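Local coordinates for transcriptional protein SWT1 (Saccharomyces cerevisiae, PDB 4PQZ), which takes part in transcription, probably as an activator, and has RNA endonuclease activity, the part described being its C-terminal HEPN-like domain, at residues S39-V42 with F43-K47; I50-A53 with I54-L58; K75-T78 with I79-S83; F128-F131 with W132-V135. All blocks are in the same frame, centred on the assembly; numbering follows the deposited sequence.

Contact 1: residues S39-V42 with F43-K47; sequences SQNV and FEQVK
Two turns of helix 35-62, the first helix of the domain, make this local contact, in which V42 meets V46 one turn on. Their side chains run side by side in the same direction, and CG1 of V42 lies 3.7 Å from CG2 of V46. V42 CG1 is turned anti to the backbone N (chi1 174°), which carries it forward to the next turn. V46 N donates a straight bond of 2.7 Å to V42 O. On the outer side Q40 and E44 meet through aliphatic carbons, CG to CG at 3.4 Å. E44 forms a long salt bridge to K47, whose NZ lies 3.4 Å from both OE1 and OE2. K47 also lays its CD over one face of the F43 ring, toward its rim, 3.5 Å above the plane. The amides of N41 and Q45 lie alongside each other with their planes steeply inclined, at 77°. OE1 of Q45 accepts from W158 NE1 on helix 145-163, and OG of S39 bonds to P119 O. V46 also packs on helix 122-139. The result is an amphipathic helix of an all-helical HEPN-like fold, with valines inward and a Glu-Lys i to i+3 pair on its outer side.

Contact 2: residues I50-A53 with I54-L58; sequences IFFA and IDHTL
The strongest polar links between residues 50-53 and 54-58 are i to i+4 backbone bonds. D55 N reaches F51 O at 2.8 Å, and I54 N reaches I50 O at 2.9 Å. H56 N and T57 N continue the series to F52 O and A53 O, the last being the longest at 3.2 Å. The carboxylate of D55 turns away from the preceding turn. Its OD1 takes a hydrogen bond from Y71 OH and a salt bridge from R59 NE, so two groups grip one oxygen. Further out, the F52 and H56 rings lie roughly parallel, with planes at 29°. They are slid well apart, their centroids separated by 5.4 Å, and overlap little. Both have CG anti to the backbone N (chi1 168° and -156°), which sends the two rings out from the helix on the same side. I50 and I54 lie alongside each other, pointing the same way, with CG2 of I50 4.1 Å from CD1 of I54. H56 also meets F143 edge-to-face. F52, D55 and H56 stay partly exposed, while I50 and I54 face helix 79-88, I50 also packs on helix 122-139, and T57 and L58 touch helix 90-97.

Contact 3: residues K75-T78 with I79-S83; sequences KLTT and IENAS
T78 caps the helix that begins at I79 with its side chain, and its carbonyl takes the first helical bond. OG1 of T78 accepts from N81 N at 2.9 Å, with an N-H...O angle of 164°. This is an N-cap bond. It satisfies an amide of the first turn that has no earlier helical carbonyl to use. A chi1 of 71° sets OG1 of the threonine between its own backbone N and carbonyl carbon, where it can meet N81 N. T78 O then accepts from A82 N at 3.2 Å, the first i to i+4 bond of the helix. S83 N continues the pattern by bonding to I79 O. On the loop side, T77 N makes a weak bond of 3.4 Å to K75 O. The side chain of N81 points back into the loop and lies beside T77, crossing T78 at a slant. OG of S83 is satisfied by W108 O. E80 has a weak, long ion pair with K116. On the apolar side L76 packs on A82, with L76 CD2 4.2 Å from A82 CB. I79 and A82 face helix 35-62, and I79 also touches helix 122-139. The arrangement is a classic threonine N-cap at the start of helix 79-88, entered from a loop.

Contact 4: residues F128-F131 with W132-V135; sequences FEQF and WETV
The indole of W132 has F131 over one face and meets F128 along its five-membered ring. F131 turns its edge to that face in a T-shaped pair, with planes at 87° and CD2 3.7 Å from CE2 of W132. F128 and the five-membered ring of W132 meet at a slant instead. CD1 of W132 sits over the centre of the F128 ring, 3.6 Å above its plane. One face of the F131 ring takes a CH-pi contact from V135, whose CG2 is 3.8 Å from the ring centroid. F128 and F131 have CG anti to the backbone N, whereas W132 has CG beside it (chi1 -76°). This brings the indole against F128, one turn back, and its neighbour F131. NE1 of W132 donates to L115 O, which satisfies the indole N-H and helps fix how the ring is turned. The acidic groups gather on another flank. OE1 of E129 and OE1 of E133 are only 2.8 Å apart, so one of the two acids probably holds a proton. Q130 NE2 bonds OE2 of E129 at 2.9 Å, using the syn lone pair of OE2. E133 OE2 has a salt bridge to K159, which would offset some of the negative charge. OG1 of T134 donates to Q130 O at 3.1 Å, beside a weak bond from T134 N to the same oxygen. Helix 122-139 is covered on the acidic side by helix 145-163, while F128 and W132 pack on helices 35-62 and 79-88.

Overall arrangement
Contacts 1 and 2 follow each other on helix 35-62, with centres about 16 Å apart. Contact 3 opens helix 79-88 and lies about 11 Å from contact 2, centre to centre. There the outer edge of the F51 ring (CE1, CZ, CE2) abuts the backbone of L76-T78, and CD1 of I54 meets A82 O. Contact 4 is about 12 Å from contact 1, centre to centre. V46 CG1 touches W132 CB at 3.7 Å, and F43 CD1 touches F128 CZ at 3.6 Å. I79 joins contact 3 to contact 4, with its CG2 3.6 Å from CZ2 of W132. Contacts 1, 2 and 3 thus each touch W132 of contact 4, through V46, I50 and I79.

Contact 1: residues S39-V42 with F43-K47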
# COMPACT_ATOMS: atom_id res chain seq x y z
N SER A 39 8.10 12.02 7.50
CA SER A 39 7.55 10.78 8.05
C SER A 39 6.06 10.65 7.73
O SER A 39 5.63 9.65 7.14
CB SER A 39 7.75 10.70 9.56
OG SER A 39 7.35 9.43 10.06
N GLN A 40 5.28 11.65 8.13
CA GLN A 40 3.85 11.65 7.83
C GLN A 40 3.58 11.80 6.33
O GLN A 40 2.63 11.22 5.81
CB GLN A 40 3.13 12.75 8.62
CG GLN A 40 1.63 12.63 8.55
CD GLN A 40 0.92 13.67 9.37
OE1 GLN A 40 1.54 14.37 10.17
NE2 GLN A 40 -0.39 13.79 9.17
N ASN A 41 4.44 12.55 5.64
CA ASN A 41 4.32 12.77 4.20
C ASN A 41 4.35 11.48 3.37
O ASN A 41 3.51 11.28 2.49
CB ASN A 41 5.42 13.72 3.73
CG ASN A 41 5.10 14.38 2.41
OD1 ASN A 41 4.00 14.23 1.87
ND2 ASN A 41 6.06 15.14 1.87
N VAL A 42 5.31 10.61 3.65
CA VAL A 42 5.37 9.29 3.02
C VAL A 42 4.23 8.40 3.51
O VAL A 42 3.49 7.83 2.71
CB VAL A 42 6.71 8.59 3.31
CG1 VAL A 42 6.71 7.15 2.79
CG2 VAL A 42 7.88 9.41 2.74
N PHE A 43 4.11 8.29 4.83
CA PHE A 43 3.09 7.47 5.48
C PHE A 43 1.68 7.76 4.96
O PHE A 43 0.97 6.85 4.54
CB PHE A 43 3.15 7.64 7.01
CG PHE A 43 2.07 6.92 7.77
CD1 PHE A 43 2.02 5.54 7.79
CD2 PHE A 43 1.11 7.62 8.49
CE1 PHE A 43 1.02 4.87 8.49
CE2 PHE A 43 0.11 6.97 9.20
CZ PHE A 43 0.06 5.59 9.20
N GLU A 44 1.30 9.04 4.94
CA GLU A 44 -0.04 9.41 4.50
C GLU A 44 -0.24 9.26 2.99
O GLU A 44 -1.36 9.03 2.54
CB GLU A 44 -0.41 10.83 4.97
CG GLU A 44 -0.56 10.97 6.49
CD GLU A 44 -1.79 10.27 7.07
OE1 GLU A 44 -2.83 10.21 6.37
OE2 GLU A 44 -1.72 9.79 8.23
N GLN A 45 0.83 9.39 2.22
CA GLN A 45 0.73 9.17 0.78
C GLN A 45 0.71 7.69 0.42
O GLN A 45 -0.09 7.26 -0.42
CB GLN A 45 1.84 9.90 0.02
CG GLN A 45 1.59 11.40 -0.18
CD GLN A 45 2.80 12.11 -0.74
OE1 GLN A 45 3.73 11.49 -1.25
NE2 GLN A 45 2.80 13.44 -0.64
N VAL A 46 1.58 6.91 1.05
CA VAL A 46 1.54 5.44 0.93
C VAL A 46 0.14 4.90 1.25
O VAL A 46 -0.40 4.09 0.49
CB VAL A 46 2.58 4.76 1.84
CG1 VAL A 46 2.36 3.26 1.88
CG2 VAL A 46 3.99 5.10 1.37
N LYS A 47 -0.43 5.36 2.37
CA LYS A 47 -1.81 5.05 2.76
C LYS A 47 -2.83 5.34 1.65
O LYS A 47 -3.62 4.47 1.29
CB LYS A 47 -2.22 5.83 4.02
CG LYS A 47 -1.97 5.10 5.34
CD LYS A 47 -2.28 6.01 6.55
CE LYS A 47 -3.77 6.27 6.72
NZ LYS A 47 -4.04 7.37 7.70

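Contact 2: residues I50-A53 with I54-L58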
# COMPACT_ATOMS: atom_id res chain seq x y z
N ILE A 50 -2.35 2.90 -1.27
CA ILE A 50 -2.83 1.56 -0.98
C ILE A 50 -4.35 1.53 -1.11
O ILE A 50 -4.93 0.61 -1.67
CB ILE A 50 -2.43 1.11 0.44
CG1 ILE A 50 -0.91 1.02 0.58
CG2 ILE A 50 -3.06 -0.24 0.76
CD1 ILE A 50 -0.44 0.94 2.03
N PHE A 51 -4.99 2.57 -0.58
CA PHE A 51 -6.44 2.65 -0.57
C PHE A 51 -6.98 2.76 -2.00
O PHE A 51 -7.89 2.02 -2.37
CB PHE A 51 -6.93 3.84 0.28
CG PHE A 51 -6.60 3.71 1.74
CD1 PHE A 51 -6.17 2.50 2.26
CD2 PHE A 51 -6.72 4.80 2.59
CE1 PHE A 51 -5.86 2.38 3.60
CE2 PHE A 51 -6.41 4.69 3.93
CZ PHE A 51 -5.98 3.47 4.44
N PHE A 52 -6.39 3.66 -2.79
CA PHE A 52 -6.71 3.78 -4.21
C PHE A 52 -6.64 2.44 -4.92
O PHE A 52 -7.57 2.07 -5.64
CB PHE A 52 -5.78 4.78 -4.92
CG PHE A 52 -5.88 4.74 -6.44
CD1 PHE A 52 -6.94 5.37 -7.10
CD2 PHE A 52 -4.93 4.06 -7.19
CE1 PHE A 52 -7.04 5.33 -8.50
CE2 PHE A 52 -5.02 4.01 -8.59
CZ PHE A 52 -6.08 4.65 -9.24
N ALA A 53 -5.53 1.72 -4.69
CA ALA A 53 -5.26 0.46 -5.37
C ALA A 53 -6.26 -0.63 -5.00
O ALA A 53 -6.73 -1.39 -5.85
CB ALA A 53 -3.84 -0.01 -5.11
N ILE A 54 -6.60 -0.70 -3.71
CA ILE A 54 -7.57 -1.67 -3.25
C ILE A 54 -8.98 -1.32 -3.73
O ILE A 54 -9.69 -2.19 -4.25
CB ILE A 54 -7.51 -1.84 -1.73
CG1 ILE A 54 -6.21 -2.57 -1.37
CG2 ILE A 54 -8.72 -2.60 -1.23
CD1 ILE A 54 -6.09 -2.89 0.07
N ASP A 55 -9.37 -0.05 -3.59
CA ASP A 55 -10.65 0.47 -4.11
C ASP A 55 -10.85 0.13 -5.59
O ASP A 55 -11.89 -0.38 -5.98
CB ASP A 55 -10.72 2.00 -3.93
CG ASP A 55 -12.10 2.59 -4.33
OD1 ASP A 55 -13.03 2.61 -3.49
OD2 ASP A 55 -12.25 3.06 -5.47
N HIS A 56 -9.84 0.43 -6.39
CA HIS A 56 -9.93 0.32 -7.85
C HIS A 56 -10.07 -1.14 -8.31
O HIS A 56 -10.83 -1.46 -9.23
CB HIS A 56 -8.70 0.98 -8.50
CG HIS A 56 -8.94 1.43 -9.91
ND1 HIS A 56 -8.55 0.70 -11.01
CD2 HIS A 56 -9.55 2.54 -10.39
CE1 HIS A 56 -8.90 1.34 -12.11
NE2 HIS A 56 -9.51 2.46 -11.76
N THR A 57 -9.31 -2.00 -7.66
CA THR A 57 -9.31 -3.42 -7.98
C THR A 57 -10.65 -4.08 -7.56
O THR A 57 -11.23 -4.87 -8.32
CB THR A 57 -8.07 -4.09 -7.35
OG1 THR A 57 -6.92 -3.91 -8.20
CG2 THR A 57 -8.29 -5.60 -7.07
N LEU A 58 -11.16 -3.72 -6.39
CA LEU A 58 -12.41 -4.28 -5.88
C LEU A 58 -13.62 -3.84 -6.70
O LEU A 58 -14.47 -4.65 -7.06
CB LEU A 58 -12.62 -3.93 -4.41
CG LEU A 58 -12.14 -4.94 -3.36
CD1 LEU A 58 -12.31 -6.33 -3.85
CD2 LEU A 58 -10.74 -4.82 -3.15

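Contact 3: residues K75-T78 with I79-S83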
# COMPACT_ATOMS: atom_id res chain seq x y z
N LYS A 75 -15.16 2.08 5.43
CA LYS A 75 -13.92 2.50 6.08
C LYS A 75 -12.68 1.74 5.61
O LYS A 75 -12.24 0.79 6.23
CB LYS A 75 -14.12 2.25 7.56
CG LYS A 75 -13.05 2.72 8.50
CD LYS A 75 -13.28 2.12 9.89
CE LYS A 75 -13.96 3.08 10.88
NZ LYS A 75 -14.42 2.40 12.12
N LEU A 76 -12.10 2.22 4.52
CA LEU A 76 -10.72 1.96 4.20
C LEU A 76 -9.97 3.15 4.78
O LEU A 76 -9.58 4.05 4.04
CB LEU A 76 -10.52 1.95 2.69
CG LEU A 76 -10.26 0.61 2.00
CD1 LEU A 76 -9.72 0.84 0.59
CD2 LEU A 76 -9.29 -0.22 2.84
N THR A 77 -9.81 3.18 6.11
CA THR A 77 -9.11 4.29 6.77
C THR A 77 -7.76 3.91 7.34
O THR A 77 -6.93 4.78 7.62
CB THR A 77 -9.93 4.98 7.90
OG1 THR A 77 -10.28 4.01 8.90
CG2 THR A 77 -11.17 5.67 7.33
N THR A 78 -7.52 2.63 7.53
CA THR A 78 -6.25 2.21 8.09
C THR A 78 -5.52 1.24 7.18
O THR A 78 -6.12 0.64 6.28
CB THR A 78 -6.40 1.58 9.50
OG1 THR A 78 -7.02 0.29 9.39
CG2 THR A 78 -7.22 2.47 10.41
N ILE A 79 -4.22 1.09 7.41
CA ILE A 79 -3.44 0.11 6.67
C ILE A 79 -3.91 -1.28 7.07
O ILE A 79 -3.91 -2.20 6.26
CB ILE A 79 -1.94 0.35 6.88
CG1 ILE A 79 -1.53 1.63 6.15
CG2 ILE A 79 -1.10 -0.85 6.41
CD1 ILE A 79 -0.10 2.09 6.42
N GLU A 80 -4.34 -1.41 8.32
CA GLU A 80 -4.92 -2.67 8.82
C GLU A 80 -6.20 -3.10 8.08
O GLU A 80 -6.35 -4.27 7.77
CB GLU A 80 -5.18 -2.61 10.33
CG GLU A 80 -5.74 -3.91 10.90
CD GLU A 80 -5.09 -4.29 12.22
OE1 GLU A 80 -4.95 -3.41 13.10
OE2 GLU A 80 -4.72 -5.48 12.37
N ASN A 81 -7.11 -2.15 7.81
CA ASN A 81 -8.27 -2.41 6.96
C ASN A 81 -7.89 -2.90 5.57
O ASN A 81 -8.45 -3.87 5.06
CB ASN A 81 -9.11 -1.14 6.80
CG ASN A 81 -9.77 -0.71 8.08
OD1 ASN A 81 -10.04 -1.53 8.96
ND2 ASN A 81 -10.04 0.59 8.19
N ALA A 82 -6.93 -2.21 4.95
CA ALA A 82 -6.44 -2.57 3.63
C ALA A 82 -5.89 -4.00 3.61
O ALA A 82 -6.26 -4.80 2.75
CB ALA A 82 -5.38 -1.58 3.18
N SER A 83 -5.02 -4.30 4.56
CA SER A 83 -4.44 -5.62 4.72
C SER A 83 -5.51 -6.70 4.86
O SER A 83 -5.48 -7.73 4.18
CB SER A 83 -3.53 -5.66 5.94
OG SER A 83 -3.01 -6.95 6.12

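Contact 4: residues F128-F131 with W132-V135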
# COMPACT_ATOMS: atom_id res chain seq x y z
N PHE A 128 9.45 0.63 6.07
CA PHE A 128 8.08 0.92 5.69
C PHE A 128 7.98 1.17 4.20
O PHE A 128 7.24 0.48 3.48
CB PHE A 128 7.55 2.13 6.48
CG PHE A 128 6.11 2.48 6.16
CD1 PHE A 128 5.07 1.82 6.80
CD2 PHE A 128 5.81 3.47 5.22
CE1 PHE A 128 3.73 2.14 6.50
CE2 PHE A 128 4.49 3.78 4.92
CZ PHE A 128 3.45 3.12 5.56
N GLU A 129 8.72 2.18 3.73
CA GLU A 129 8.70 2.58 2.33
C GLU A 129 9.13 1.46 1.39
O GLU A 129 8.48 1.26 0.37
CB GLU A 129 9.54 3.83 2.10
CG GLU A 129 9.38 4.47 0.72
CD GLU A 129 10.20 3.78 -0.37
OE1 GLU A 129 9.80 3.88 -1.56
OE2 GLU A 129 11.23 3.15 -0.05
N GLN A 130 10.20 0.73 1.72
CA GLN A 130 10.64 -0.38 0.86
C GLN A 130 9.59 -1.49 0.72
O GLN A 130 9.44 -2.06 -0.36
CB GLN A 130 11.98 -0.98 1.30
CG GLN A 130 13.22 -0.07 1.04
CD GLN A 130 13.58 0.08 -0.44
OE1 GLN A 130 14.30 -0.74 -1.00
NE2 GLN A 130 13.10 1.17 -1.07
N PHE A 131 8.88 -1.81 1.79
CA PHE A 131 7.93 -2.92 1.73
C PHE A 131 6.79 -2.53 0.80
O PHE A 131 6.41 -3.28 -0.12
CB PHE A 131 7.40 -3.27 3.12
CG PHE A 131 6.26 -4.25 3.11
CD1 PHE A 131 6.50 -5.62 3.02
CD2 PHE A 131 4.95 -3.81 3.20
CE1 PHE A 131 5.45 -6.52 3.00
CE2 PHE A 131 3.89 -4.70 3.20
CZ PHE A 131 4.14 -6.05 3.09
N TRP A 132 6.27 -1.33 1.04
CA TRP A 132 5.09 -0.84 0.34
C TRP A 132 5.33 -0.45 -1.12
O TRP A 132 4.41 -0.51 -1.93
CB TRP A 132 4.45 0.31 1.12
CG TRP A 132 3.71 -0.21 2.30
CD1 TRP A 132 4.03 -0.03 3.63
CD2 TRP A 132 2.57 -1.07 2.28
NE1 TRP A 132 3.13 -0.70 4.42
CE2 TRP A 132 2.22 -1.34 3.62
CE3 TRP A 132 1.80 -1.62 1.25
CZ2 TRP A 132 1.13 -2.14 3.95
CZ3 TRP A 132 0.71 -2.41 1.59
CH2 TRP A 132 0.39 -2.66 2.93
N GLU A 133 6.56 -0.06 -1.43
CA GLU A 133 7.01 0.19 -2.80
C GLU A 133 6.88 -1.09 -3.62
O GLU A 133 6.24 -1.09 -4.68
CB GLU A 133 8.46 0.71 -2.81
CG GLU A 133 9.17 0.52 -4.14
CD GLU A 133 10.56 1.15 -4.17
OE1 GLU A 133 10.89 1.95 -3.26
OE2 GLU A 133 11.33 0.86 -5.10
N THR A 134 7.48 -2.17 -3.12
CA THR A 134 7.42 -3.49 -3.74
C THR A 134 5.95 -3.93 -3.89
O THR A 134 5.54 -4.32 -4.98
CB THR A 134 8.20 -4.53 -2.88
OG1 THR A 134 9.56 -4.12 -2.72
CG2 THR A 134 8.18 -5.93 -3.51
N VAL A 135 5.17 -3.84 -2.80
CA VAL A 135 3.76 -4.25 -2.77
C VAL A 135 2.85 -3.43 -3.71
O VAL A 135 2.03 -4.00 -4.44
CB VAL A 135 3.20 -4.20 -1.33
CG1 VAL A 135 1.68 -4.29 -1.30
CG2 VAL A 135 3.82 -5.30 -0.48